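Local coordinates for endonuclease 2 (Arabidopsis thaliana, PDB 4CXP), which cleaves RNA and single-stranded DNA, and double-stranded DNA less readily, into 5'-phosphorylated products with the help of divalent metal ions, at residues I8-A13 with G35-L40; K23-L28 with E113-V118; Q127-S132 with W220-V225; V144-R149 with D158-E163. All coordinates share one frame; numbering follows the deposited sequence. Where two conformers were deposited one is given.

Interaction 1: I8-A13 with G35-L40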
# COMPACT_ATOMS: atom_id res chain seq x y z
N ILE A 8 -6.46 3.51 -6.43
CA ILE A 8 -5.45 4.00 -7.33
C ILE A 8 -4.42 2.92 -7.64
O ILE A 8 -4.07 2.68 -8.79
CB ILE A 8 -4.78 5.28 -6.76
CG1 ILE A 8 -5.76 6.46 -6.76
CG2 ILE A 8 -3.50 5.61 -7.50
CD1 ILE A 8 -5.35 7.62 -5.89
N ILE A 9 -3.91 2.28 -6.58
CA ILE A 9 -2.91 1.24 -6.75
C ILE A 9 -3.43 0.12 -7.63
O ILE A 9 -2.75 -0.34 -8.54
CB ILE A 9 -2.43 0.75 -5.37
CG1 ILE A 9 -1.56 1.85 -4.73
CG2 ILE A 9 -1.69 -0.57 -5.45
CD1 ILE A 9 -1.21 1.60 -3.29
N CYS A 10 -4.64 -0.35 -7.34
CA CYS A 10 -5.19 -1.46 -8.08
C CYS A 10 -5.57 -1.09 -9.52
O CYS A 10 -5.46 -1.93 -10.40
CB CYS A 10 -6.35 -2.09 -7.33
SG CYS A 10 -5.76 -3.13 -5.97
N LYS A 11 -5.99 0.15 -9.76
CA LYS A 11 -6.28 0.61 -11.13
C LYS A 11 -5.01 0.65 -11.96
O LYS A 11 -4.97 0.18 -13.09
CB LYS A 11 -6.96 1.97 -11.11
CG LYS A 11 -8.43 1.92 -10.72
CD LYS A 11 -8.99 3.31 -10.48
CE LYS A 11 -10.48 3.29 -10.23
NZ LYS A 11 -11.24 3.19 -11.50
N ILE A 12 -3.93 1.18 -11.38
CA ILE A 12 -2.65 1.19 -12.06
C ILE A 12 -2.22 -0.26 -12.34
O ILE A 12 -1.82 -0.61 -13.45
CB ILE A 12 -1.58 1.94 -11.25
CG1 ILE A 12 -1.91 3.43 -11.21
CG2 ILE A 12 -0.20 1.70 -11.83
CD1 ILE A 12 -1.04 4.22 -10.27
N ALA A 13 -2.30 -1.10 -11.33
CA ALA A 13 -1.83 -2.46 -11.48
C ALA A 13 -2.58 -3.21 -12.56
O ALA A 13 -1.97 -3.90 -13.39
CB ALA A 13 -1.93 -3.22 -10.18
N GLY A 35 -15.28 -7.53 -13.26
CA GLY A 35 -13.97 -7.57 -13.87
C GLY A 35 -12.94 -6.61 -13.29
O GLY A 35 -11.80 -6.61 -13.74
N ASP A 36 -13.33 -5.80 -12.30
CA ASP A 36 -12.52 -4.67 -11.82
C ASP A 36 -11.88 -5.00 -10.48
O ASP A 36 -12.55 -5.04 -9.46
CB ASP A 36 -13.44 -3.45 -11.73
CG ASP A 36 -12.75 -2.18 -11.34
OD1 ASP A 36 -11.55 -2.19 -11.03
OD2 ASP A 36 -13.43 -1.13 -11.32
N LEU A 37 -10.58 -5.23 -10.49
CA LEU A 37 -9.85 -5.56 -9.28
C LEU A 37 -10.03 -4.46 -8.23
O LEU A 37 -10.17 -4.74 -7.03
CB LEU A 37 -8.37 -5.76 -9.61
CG LEU A 37 -7.45 -6.05 -8.42
CD1 LEU A 37 -7.82 -7.34 -7.68
CD2 LEU A 37 -6.01 -6.11 -8.92
N SER A 38 -9.99 -3.21 -8.66
CA SER A 38 -10.10 -2.08 -7.75
C SER A 38 -11.40 -2.03 -6.99
O SER A 38 -11.45 -1.45 -5.93
CB SER A 38 -9.83 -0.77 -8.47
OG SER A 38 -10.92 -0.33 -9.23
N SER A 39 -12.44 -2.71 -7.45
CA SER A 39 -13.70 -2.73 -6.72
C SER A 39 -13.61 -3.54 -5.42
O SER A 39 -14.46 -3.40 -4.58
CB SER A 39 -14.82 -3.26 -7.58
OG SER A 39 -14.70 -4.64 -7.77
N LEU A 40 -12.56 -4.35 -5.27
CA LEU A 40 -12.39 -5.21 -4.09
C LEU A 40 -11.05 -4.99 -3.38
O LEU A 40 -10.65 -5.78 -2.53
CB LEU A 40 -12.52 -6.67 -4.49
CG LEU A 40 -13.95 -7.11 -4.74
CD1 LEU A 40 -13.96 -8.48 -5.39
CD2 LEU A 40 -14.77 -7.14 -3.45
O HOH W 1 -11.42 0.70 -12.77
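Ser-38, which packs on Lys-11, also holds the one flat group of this contact, the carboxylate of Asp-36. Ser-38 OG donates to Asp-36 OD1 at 2.7 Å, arriving on the syn side but 27° out of the carboxylate plane. The other oxygen, OD2, accepts from a water that in turn accepts from Lys-11 NZ, in one of the two conformers of the lysine. The contact belongs to the mostly helical S1/P1 nuclease fold: helix 3-15 meets the loop that follows helix 19-28, and a disulfide from Cys-10 to Cys-41 ties the two together. Asp-36 stands just before the 3-10 segment 37-39 and suits that place because its short acid can bend back over the turn. OD1 also receives a weak bond from Ser-38 N, the pairing of an Asx turn, while Asp-36 O takes both Ser-39 N and Ser-39 OG.

Between the segments the packing is close because the residues are small. Cys-10 CB lies 3.8 Å from Ser-38 CA, and the two CA atoms are only 5.0 Å apart, a close approach that suits a cysteine and a serine. Ser-38 OG sits between its own N and carbonyl carbon (chi1 78°), where it can serve Asp-36 and still rest on the aliphatic chain of Lys-11, 3.7 Å from CG. That chain runs extended until it bends at its last torsion, and its ammonium finds its main partner in Glu-175. Leu-37 fills the buried side of the turn, and in one of the two cysteine conformers its CG lies 4.2 Å from Cys-10 SG.

Interaction 2: K23-L28 with E113-V118. With NAG (2-acetamido-2-deoxy-beta-D-glucopyranose), chain C.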
# COMPACT_ATOMS: atom_id res chain seq x y z
N LYS A 23 -5.83 -12.66 -17.47
CA LYS A 23 -6.74 -13.79 -17.55
C LYS A 23 -7.00 -14.39 -16.17
O LYS A 23 -8.14 -14.62 -15.80
CB LYS A 23 -6.18 -14.83 -18.53
CG LYS A 23 -7.07 -16.06 -18.70
CD LYS A 23 -6.61 -16.90 -19.87
CE LYS A 23 -7.55 -18.06 -20.12
NZ LYS A 23 -7.35 -19.16 -19.14
N ALA A 24 -5.94 -14.64 -15.40
CA ALA A 24 -6.09 -15.21 -14.07
C ALA A 24 -6.90 -14.30 -13.16
O ALA A 24 -7.75 -14.76 -12.39
CB ALA A 24 -4.73 -15.51 -13.46
N VAL A 25 -6.64 -13.00 -13.23
CA VAL A 25 -7.39 -12.06 -12.41
C VAL A 25 -8.88 -12.06 -12.79
O VAL A 25 -9.74 -12.10 -11.90
CB VAL A 25 -6.76 -10.66 -12.50
CG1 VAL A 25 -7.68 -9.58 -11.94
CG2 VAL A 25 -5.43 -10.66 -11.75
N LYS A 26 -9.19 -12.05 -14.08
CA LYS A 26 -10.59 -12.11 -14.51
C LYS A 26 -11.26 -13.39 -13.97
O LYS A 26 -12.42 -13.35 -13.53
CB LYS A 26 -10.72 -12.00 -16.03
CG LYS A 26 -10.37 -10.62 -16.62
CD LYS A 26 -11.22 -9.43 -16.17
CE LYS A 26 -10.77 -8.14 -16.85
NZ LYS A 26 -11.61 -6.95 -16.56
N GLU A 27 -10.54 -14.50 -13.98
CA GLU A 27 -11.08 -15.79 -13.52
C GLU A 27 -11.27 -15.83 -12.01
O GLU A 27 -12.21 -16.44 -11.52
CB GLU A 27 -10.17 -16.93 -13.97
CG GLU A 27 -10.20 -17.13 -15.49
CD GLU A 27 -9.09 -17.99 -16.04
OE1 GLU A 27 -8.12 -18.29 -15.32
OE2 GLU A 27 -9.16 -18.37 -17.23
N LEU A 28 -10.36 -15.21 -11.26
CA LEU A 28 -10.40 -15.26 -9.80
C LEU A 28 -11.36 -14.26 -9.17
O LEU A 28 -11.82 -14.46 -8.05
CB LEU A 28 -8.99 -15.08 -9.23
CG LEU A 28 -8.09 -16.30 -9.37
CD1 LEU A 28 -6.65 -15.94 -9.07
CD2 LEU A 28 -8.57 -17.41 -8.44
N GLU A 113 -9.44 -15.11 -2.26
CA GLU A 113 -8.93 -14.41 -1.08
C GLU A 113 -7.45 -14.10 -1.24
O GLU A 113 -7.02 -13.01 -0.90
CB GLU A 113 -9.18 -15.20 0.21
CG GLU A 113 -10.65 -15.28 0.58
CD GLU A 113 -10.94 -15.82 1.97
OE1 GLU A 113 -10.02 -16.33 2.65
OE2 GLU A 113 -12.12 -15.73 2.38
N ALA A 114 -6.65 -15.03 -1.75
CA ALA A 114 -5.22 -14.76 -1.86
C ALA A 114 -4.97 -13.56 -2.79
O ALA A 114 -4.13 -12.72 -2.48
CB ALA A 114 -4.46 -15.97 -2.37
N LEU A 115 -5.70 -13.48 -3.90
CA LEU A 115 -5.57 -12.35 -4.81
C LEU A 115 -5.94 -11.04 -4.11
O LEU A 115 -5.24 -10.03 -4.25
CB LEU A 115 -6.45 -12.57 -6.05
CG LEU A 115 -6.49 -11.39 -7.02
CD1 LEU A 115 -5.10 -11.06 -7.59
CD2 LEU A 115 -7.50 -11.68 -8.12
N LEU A 116 -7.05 -11.05 -3.39
CA LEU A 116 -7.51 -9.83 -2.73
C LEU A 116 -6.59 -9.41 -1.60
O LEU A 116 -6.36 -8.22 -1.39
CB LEU A 116 -8.96 -10.01 -2.25
CG LEU A 116 -9.98 -10.31 -3.35
CD1 LEU A 116 -11.36 -10.39 -2.74
CD2 LEU A 116 -9.95 -9.27 -4.48
N PHE A 117 -6.04 -10.38 -0.88
CA PHE A 117 -5.07 -10.08 0.16
C PHE A 117 -3.77 -9.54 -0.45
O PHE A 117 -3.27 -8.52 0.01
CB PHE A 117 -4.76 -11.33 1.00
CG PHE A 117 -5.75 -11.64 2.09
CD1 PHE A 117 -6.11 -10.68 3.03
CD2 PHE A 117 -6.27 -12.93 2.23
CE1 PHE A 117 -6.96 -10.99 4.08
CE2 PHE A 117 -7.11 -13.24 3.27
CZ PHE A 117 -7.46 -12.28 4.20
N VAL A 118 -3.22 -10.19 -1.47
CA VAL A 118 -1.97 -9.70 -1.96
C VAL A 118 -2.14 -8.29 -2.59
O VAL A 118 -1.25 -7.46 -2.46
CB VAL A 118 -1.30 -10.75 -2.85
CG1 VAL A 118 -1.84 -10.70 -4.26
CG2 VAL A 118 0.19 -10.58 -2.82
C1 NAG C . -13.46 -17.64 -1.49
C2 NAG C . -14.82 -18.31 -1.49
C3 NAG C . -15.90 -17.31 -1.86
C4 NAG C . -15.84 -16.08 -0.95
C5 NAG C . -14.43 -15.49 -1.01
C6 NAG C . -14.25 -14.30 -0.08
C7 NAG C . -14.93 -20.77 -1.93
C8 NAG C . -15.17 -21.05 -0.49
N2 NAG C . -14.78 -19.50 -2.35
O3 NAG C . -17.18 -17.92 -1.82
O4 NAG C . -16.74 -15.12 -1.45
O5 NAG C . -13.51 -16.48 -0.67
O6 NAG C . -14.32 -14.70 1.26
O7 NAG C . -14.90 -21.74 -2.72
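Helix 19-28 ends beside helix 111-124, and the two backbones come nearest at Leu-28 and Leu-115, whose CA atoms are 7.5 Å apart. Leu-115 carries the whole contact. Its CG lies opposite the backbone N (chi1 175°), which sends the forked end out to the neighbouring helix, where each methyl has its own partner. CD2 rests 3.9 Å from Leu-28 CB, and CD1 meets Val-25 CG2 at 4.2 Å. Val-25 and Leu-28 stand one turn apart on the same face of their helix, so a single branched leucine reaches both; Val-25 and Leu-115 cross at about a right angle. This is plain apolar helix-to-helix packing within the helical body of the S1/P1 nuclease fold. Helix 233-262 adds a third wall, with Phe-262 on Leu-28 and Leu-258 on Leu-115. The polar side chains take no part in this packing. Lys-23 NZ forms a salt bridge with Glu-27 OE2, 2.7 Å away and on the syn side of the carboxylate, a pairing one helical turn long. Glu-113 instead serves the N-linked glycan at Asn-110: its extended side chain presents OE2 to O6 of the N-acetylglucosamine, which donates across 2.7 Å. Tyr-51 OH is hydrogen-bonded to the same carboxylate oxygen, and Glu-113 CG lies 3.3 Å from the sugar ring oxygen O5.

Interaction 3: Q127-S132 with W220-V225. With ZN (zinc ion), chain F.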
# COMPACT_ATOMS: atom_id res chain seq x y z
N GLN A 127 2.43 2.25 2.18
CA GLN A 127 2.04 3.41 2.98
C GLN A 127 3.14 3.57 4.04
O GLN A 127 3.35 2.66 4.84
CB GLN A 127 0.66 3.14 3.61
CG GLN A 127 -0.21 4.35 3.92
CD GLN A 127 0.23 5.15 5.14
OE1 GLN A 127 1.36 5.63 5.20
NE2 GLN A 127 -0.67 5.32 6.09
N PRO A 128 3.90 4.68 4.04
CA PRO A 128 5.02 4.78 4.98
C PRO A 128 4.66 4.46 6.43
O PRO A 128 5.44 3.79 7.13
CB PRO A 128 5.49 6.22 4.80
CG PRO A 128 5.16 6.51 3.36
CD PRO A 128 3.82 5.85 3.15
N LEU A 129 3.52 4.94 6.90
CA LEU A 129 3.14 4.71 8.29
C LEU A 129 2.54 3.34 8.56
O LEU A 129 2.20 3.05 9.69
CB LEU A 129 2.27 5.83 8.83
CG LEU A 129 3.00 7.17 8.99
CD1 LEU A 129 2.05 8.24 9.47
CD2 LEU A 129 4.17 7.07 9.94
N HIS A 130 2.49 2.47 7.55
CA HIS A 130 2.27 1.04 7.77
C HIS A 130 3.57 0.28 8.04
O HIS A 130 3.50 -0.91 8.30
CB HIS A 130 1.51 0.40 6.60
CG HIS A 130 0.03 0.62 6.69
ND1 HIS A 130 -0.87 -0.41 6.77
CD2 HIS A 130 -0.70 1.76 6.80
CE1 HIS A 130 -2.08 0.08 6.91
NE2 HIS A 130 -2.02 1.40 6.93
N VAL A 131 4.71 0.96 8.00
CA VAL A 131 6.01 0.35 8.36
C VAL A 131 6.67 1.41 9.24
O VAL A 131 7.50 2.23 8.79
CB VAL A 131 6.90 0.00 7.15
CG1 VAL A 131 8.16 -0.71 7.62
CG2 VAL A 131 6.12 -0.83 6.14
N SER A 132 6.22 1.46 10.50
CA SER A 132 6.61 2.54 11.38
C SER A 132 6.48 2.13 12.82
O SER A 132 6.45 0.93 13.15
CB SER A 132 5.86 3.82 11.00
OG SER A 132 4.53 3.79 11.39
N TRP A 220 9.75 11.97 5.92
CA TRP A 220 8.60 12.67 5.39
C TRP A 220 7.39 12.66 6.31
O TRP A 220 6.72 13.69 6.48
CB TRP A 220 8.19 12.10 4.03
CG TRP A 220 9.15 12.34 2.92
CD1 TRP A 220 9.89 11.42 2.24
CD2 TRP A 220 9.41 13.60 2.29
NE1 TRP A 220 10.60 12.03 1.24
CE2 TRP A 220 10.33 13.37 1.25
CE3 TRP A 220 8.93 14.90 2.51
CZ2 TRP A 220 10.80 14.40 0.43
CZ3 TRP A 220 9.40 15.92 1.68
CH2 TRP A 220 10.32 15.66 0.66
N ALA A 221 7.02 11.52 6.87
CA ALA A 221 5.76 11.45 7.61
C ALA A 221 5.88 12.05 9.00
O ALA A 221 5.18 13.00 9.35
CB ALA A 221 5.22 10.02 7.65
N TYR A 222 6.76 11.48 9.80
CA TYR A 222 6.98 11.95 11.15
C TYR A 222 7.73 13.28 11.19
O TYR A 222 7.61 14.04 12.16
CB TYR A 222 7.81 10.95 11.93
CG TYR A 222 7.16 9.63 12.30
CD1 TYR A 222 5.94 9.57 12.95
CD2 TYR A 222 7.84 8.44 12.09
CE1 TYR A 222 5.41 8.37 13.36
CE2 TYR A 222 7.31 7.23 12.49
CZ TYR A 222 6.09 7.20 13.13
OH TYR A 222 5.61 5.98 13.57
N LYS A 223 8.54 13.56 10.18
CA LYS A 223 9.44 14.69 10.17
C LYS A 223 8.70 15.99 10.35
O LYS A 223 7.80 16.30 9.58
CB LYS A 223 10.20 14.73 8.85
CG LYS A 223 11.15 15.90 8.68
CD LYS A 223 12.21 15.98 9.74
CE LYS A 223 13.20 14.85 9.61
NZ LYS A 223 14.41 15.11 10.43
N GLY A 224 9.09 16.76 11.36
CA GLY A 224 8.51 18.07 11.61
C GLY A 224 7.21 18.06 12.37
O GLY A 224 6.72 19.12 12.71
N VAL A 225 6.66 16.88 12.69
CA VAL A 225 5.32 16.80 13.26
C VAL A 225 5.40 16.57 14.76
O VAL A 225 6.09 15.67 15.22
CB VAL A 225 4.50 15.68 12.61
CG1 VAL A 225 3.11 15.63 13.21
CG2 VAL A 225 4.42 15.86 11.10
ZN ZN F . -3.66 2.56 7.62
O HOH W 2 -4.60 1.63 9.23
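Segment 127-132 makes a 3-10 turn at 128-130 and then enters a short strand. It faces the last part of helix 206-221 and the type II beta turn from Tyr-222 to Val-225, with Gly-224 in the positive-phi position that glycine takes easily. Leu-129 reaches into the angle between Ala-221 and Tyr-222. Its CG rests 3.9 Å from Ala-221 CB, whose small methyl lets the chains draw close. Its CD2 lies over one face of the Tyr-222 ring, 3.9 Å from the centroid and 19° off the normal, a CH-pi contact displaced toward the hydroxyl-bearing carbon. The ring arrives there with its CG opposite the carbonyl carbon (chi1 -70°), and its oxygen comes within 3.4 Å of Ser-132 CB. Tyr-222 OH has firmer partners in Asp-136 OD1 and Tyr-133 N.

The turn is braced from inside. Gln-127 OE1 accepts from Leu-129 N at 2.8 Å, the donor standing above the carbonyl plane, and Ser-132 OG donates to Leu-129 O. His-130, in the same turn, binds a zinc ion through NE2 at 2.1 Å. His-58 O holds the far side of its ring through ND1, and His-154, Asp-158 and a water belong to the same site, which lies in the substrate-binding region. The contact between the segments is thus mainly apolar and rests on close packing and the CH-pi contact, while directional bonds within the turn and to Ile-60 of strand 60-62 fix the residue that binds zinc.

Interaction 4: V144-R149 with D158-E163. With ZN (zinc ion), chain F; SO4 (sulfate ion), chain J.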
# COMPACT_ATOMS: atom_id res chain seq x y z
N VAL A 144 -3.14 15.57 15.70
CA VAL A 144 -2.84 16.87 15.11
C VAL A 144 -4.13 17.43 14.52
O VAL A 144 -5.22 16.92 14.80
CB VAL A 144 -1.70 16.74 14.06
CG1 VAL A 144 -0.41 16.31 14.74
CG2 VAL A 144 -2.04 15.77 12.94
N HIS A 145 -4.01 18.48 13.73
CA HIS A 145 -5.12 18.95 12.90
C HIS A 145 -4.69 18.85 11.45
O HIS A 145 -3.53 19.15 11.11
CB HIS A 145 -5.50 20.40 13.23
CG HIS A 145 -6.42 20.54 14.43
ND1 HIS A 145 -6.00 20.32 15.72
CD2 HIS A 145 -7.74 20.86 14.52
CE1 HIS A 145 -7.01 20.52 16.56
NE2 HIS A 145 -8.08 20.84 15.85
N TRP A 146 -5.61 18.41 10.60
CA TRP A 146 -5.48 18.50 9.15
C TRP A 146 -6.32 19.69 8.73
O TRP A 146 -7.55 19.67 8.83
CB TRP A 146 -5.97 17.22 8.47
CG TRP A 146 -5.79 17.26 6.99
CD1 TRP A 146 -6.76 17.32 6.04
CD2 TRP A 146 -4.54 17.25 6.29
NE1 TRP A 146 -6.19 17.35 4.79
CE2 TRP A 146 -4.83 17.31 4.92
CE3 TRP A 146 -3.20 17.23 6.70
CZ2 TRP A 146 -3.84 17.34 3.96
CZ3 TRP A 146 -2.22 17.25 5.74
CH2 TRP A 146 -2.54 17.30 4.39
N TYR A 147 -5.66 20.78 8.36
CA TYR A 147 -6.34 22.07 8.21
C TYR A 147 -7.12 22.34 9.49
O TYR A 147 -6.51 22.34 10.56
CB TYR A 147 -7.12 22.14 6.89
CG TYR A 147 -6.21 22.10 5.67
CD1 TYR A 147 -5.77 20.90 5.14
CD2 TYR A 147 -5.76 23.26 5.08
CE1 TYR A 147 -4.91 20.86 4.05
CE2 TYR A 147 -4.91 23.24 3.99
CZ TYR A 147 -4.49 22.03 3.47
OH TYR A 147 -3.65 21.95 2.39
N THR A 148 -8.43 22.53 9.43
CA THR A 148 -9.17 22.93 10.63
C THR A 148 -9.71 21.77 11.46
O THR A 148 -10.31 22.02 12.50
CB THR A 148 -10.36 23.84 10.30
OG1 THR A 148 -11.38 23.04 9.69
CG2 THR A 148 -9.96 25.00 9.43
N ARG A 149 -9.49 20.53 11.04
CA ARG A 149 -10.14 19.39 11.68
C ARG A 149 -9.17 18.48 12.40
O ARG A 149 -8.04 18.28 11.95
CB ARG A 149 -10.89 18.57 10.65
CG ARG A 149 -11.98 19.33 9.93
CD ARG A 149 -13.08 19.77 10.88
NE ARG A 149 -14.10 20.48 10.16
CZ ARG A 149 -15.19 20.99 10.71
NH1 ARG A 149 -15.42 20.86 12.01
NH2 ARG A 149 -16.07 21.64 9.94
N ASP A 158 -3.13 7.73 5.37
CA ASP A 158 -4.05 6.79 4.73
C ASP A 158 -5.00 7.51 3.77
O ASP A 158 -5.32 6.96 2.71
CB ASP A 158 -4.93 6.05 5.75
CG ASP A 158 -4.32 4.80 6.34
OD1 ASP A 158 -3.31 4.26 5.84
OD2 ASP A 158 -4.93 4.29 7.33
N SER A 159 -5.49 8.68 4.20
CA SER A 159 -6.66 9.28 3.60
C SER A 159 -6.59 10.78 3.35
O SER A 159 -6.97 11.24 2.28
CB SER A 159 -7.90 9.00 4.47
OG SER A 159 -8.19 7.62 4.49
N ASN A 160 -6.21 11.60 4.34
CA ASN A 160 -6.47 13.03 4.18
C ASN A 160 -5.68 13.68 3.06
O ASN A 160 -6.24 14.50 2.33
CB ASN A 160 -6.23 13.84 5.46
CG ASN A 160 -7.14 13.44 6.58
OD1 ASN A 160 -8.29 13.92 6.71
ND2 ASN A 160 -6.66 12.59 7.41
N ILE A 161 -4.40 13.35 2.92
CA ILE A 161 -3.62 13.94 1.83
C ILE A 161 -4.29 13.62 0.48
O ILE A 161 -4.50 14.51 -0.34
CB ILE A 161 -2.15 13.49 1.84
CG1 ILE A 161 -1.43 13.99 3.10
CG2 ILE A 161 -1.45 13.96 0.59
CD1 ILE A 161 -0.11 13.31 3.34
N ILE A 162 -4.59 12.35 0.26
CA ILE A 162 -5.17 11.95 -1.01
C ILE A 162 -6.54 12.61 -1.24
O ILE A 162 -6.81 13.10 -2.33
CB ILE A 162 -5.28 10.41 -1.10
CG1 ILE A 162 -3.88 9.79 -1.13
CG2 ILE A 162 -6.07 9.99 -2.33
CD1 ILE A 162 -3.88 8.30 -0.89
N GLU A 163 -7.38 12.62 -0.21
CA GLU A 163 -8.71 13.20 -0.35
C GLU A 163 -8.64 14.69 -0.66
O GLU A 163 -9.43 15.20 -1.45
CB GLU A 163 -9.52 12.98 0.93
CG GLU A 163 -10.01 11.57 1.15
CD GLU A 163 -10.51 11.36 2.59
OE1 GLU A 163 -10.30 12.22 3.47
OE2 GLU A 163 -11.08 10.29 2.86
ZN ZN F . -3.66 2.56 7.62
S SO4 J . -13.32 18.55 14.68
O1 SO4 J . -13.56 18.29 16.11
O2 SO4 J . -14.27 19.54 14.19
O3 SO4 J . -13.47 17.31 13.91
O4 SO4 J . -11.95 19.02 14.52
O HOH W 2 -4.60 1.63 9.23
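Asn-160 CB lies over one face of the Trp-146 indole, 3.5 Å from the centroid of the five-membered ring and 9° off the normal, a nearly vertical CH-pi contact. Beyond CB the Asn-160 amide slides past the indole with its plane turned 40° from it. Asparagine suits this place because its CB gives the apolar contact while ND2 makes a weak hydrogen bond to His-155 ND1. Tyr-147 CD1 sits over the opposite face, so the tryptophan is held between its sequence neighbour and the helix. The placing depends on Trp-146 CG lying opposite the backbone N (chi1 -177°), which swings the broad ring toward helix 153-169. Plain apolar packing follows at the far end of the indole, where CH2 meets Ile-161 CG1 at 3.7 Å.

Hydrogen bonds serve the edges. Trp-146 NE1 is satisfied by Thr-164 OG1, and Trp-146 and Arg-149 exchange two backbone bonds that close a type II' turn, the tip of a beta hairpin. Beyond the turn, Arg-149 NH1 donates to a sulfate oxygen, O2, at 2.8 Å; this oxygen lies at the edge of the guanidinium, in its plane, and the anion also takes Lys-150 N. It probably came from the crystallisation liquor.

Metal binding lies at the other end of the helical segment. Asp-158 grips zinc with both oxygens, OD2 at 2.2 Å and OD1 at 2.5 Å, and OD1 also accepts from Gln-127 NE2 and Trp-1 N.

Around the indole, Phe-236 of helix 233-262, Ile-156 of helix 153-169 and Ala-151 of strand 149-152 add to the packing that seats strand 143-146 against these helices.

In the fold
From the N terminus, interaction 1 closes the first loop, returning the chain after helix 19-28 to helix 3-15. Interaction 2 opens inside that loop and closes much later on helix 111-124, so the two cross; they also touch, through Gly-35 O with Lys-26 NZ and Leu-40 with Leu-116. Interaction 3 starts only after both are closed and spans from the turn before strand 131-133 to the end of helix 206-221. Interaction 4, the short link between the hairpin and helix 153-169, is nested within it. Interactions 3 and 4 share one zinc ion, while interactions 2 and 3 lie on opposite sides of the chain's centre, about 30 Å apart between centres.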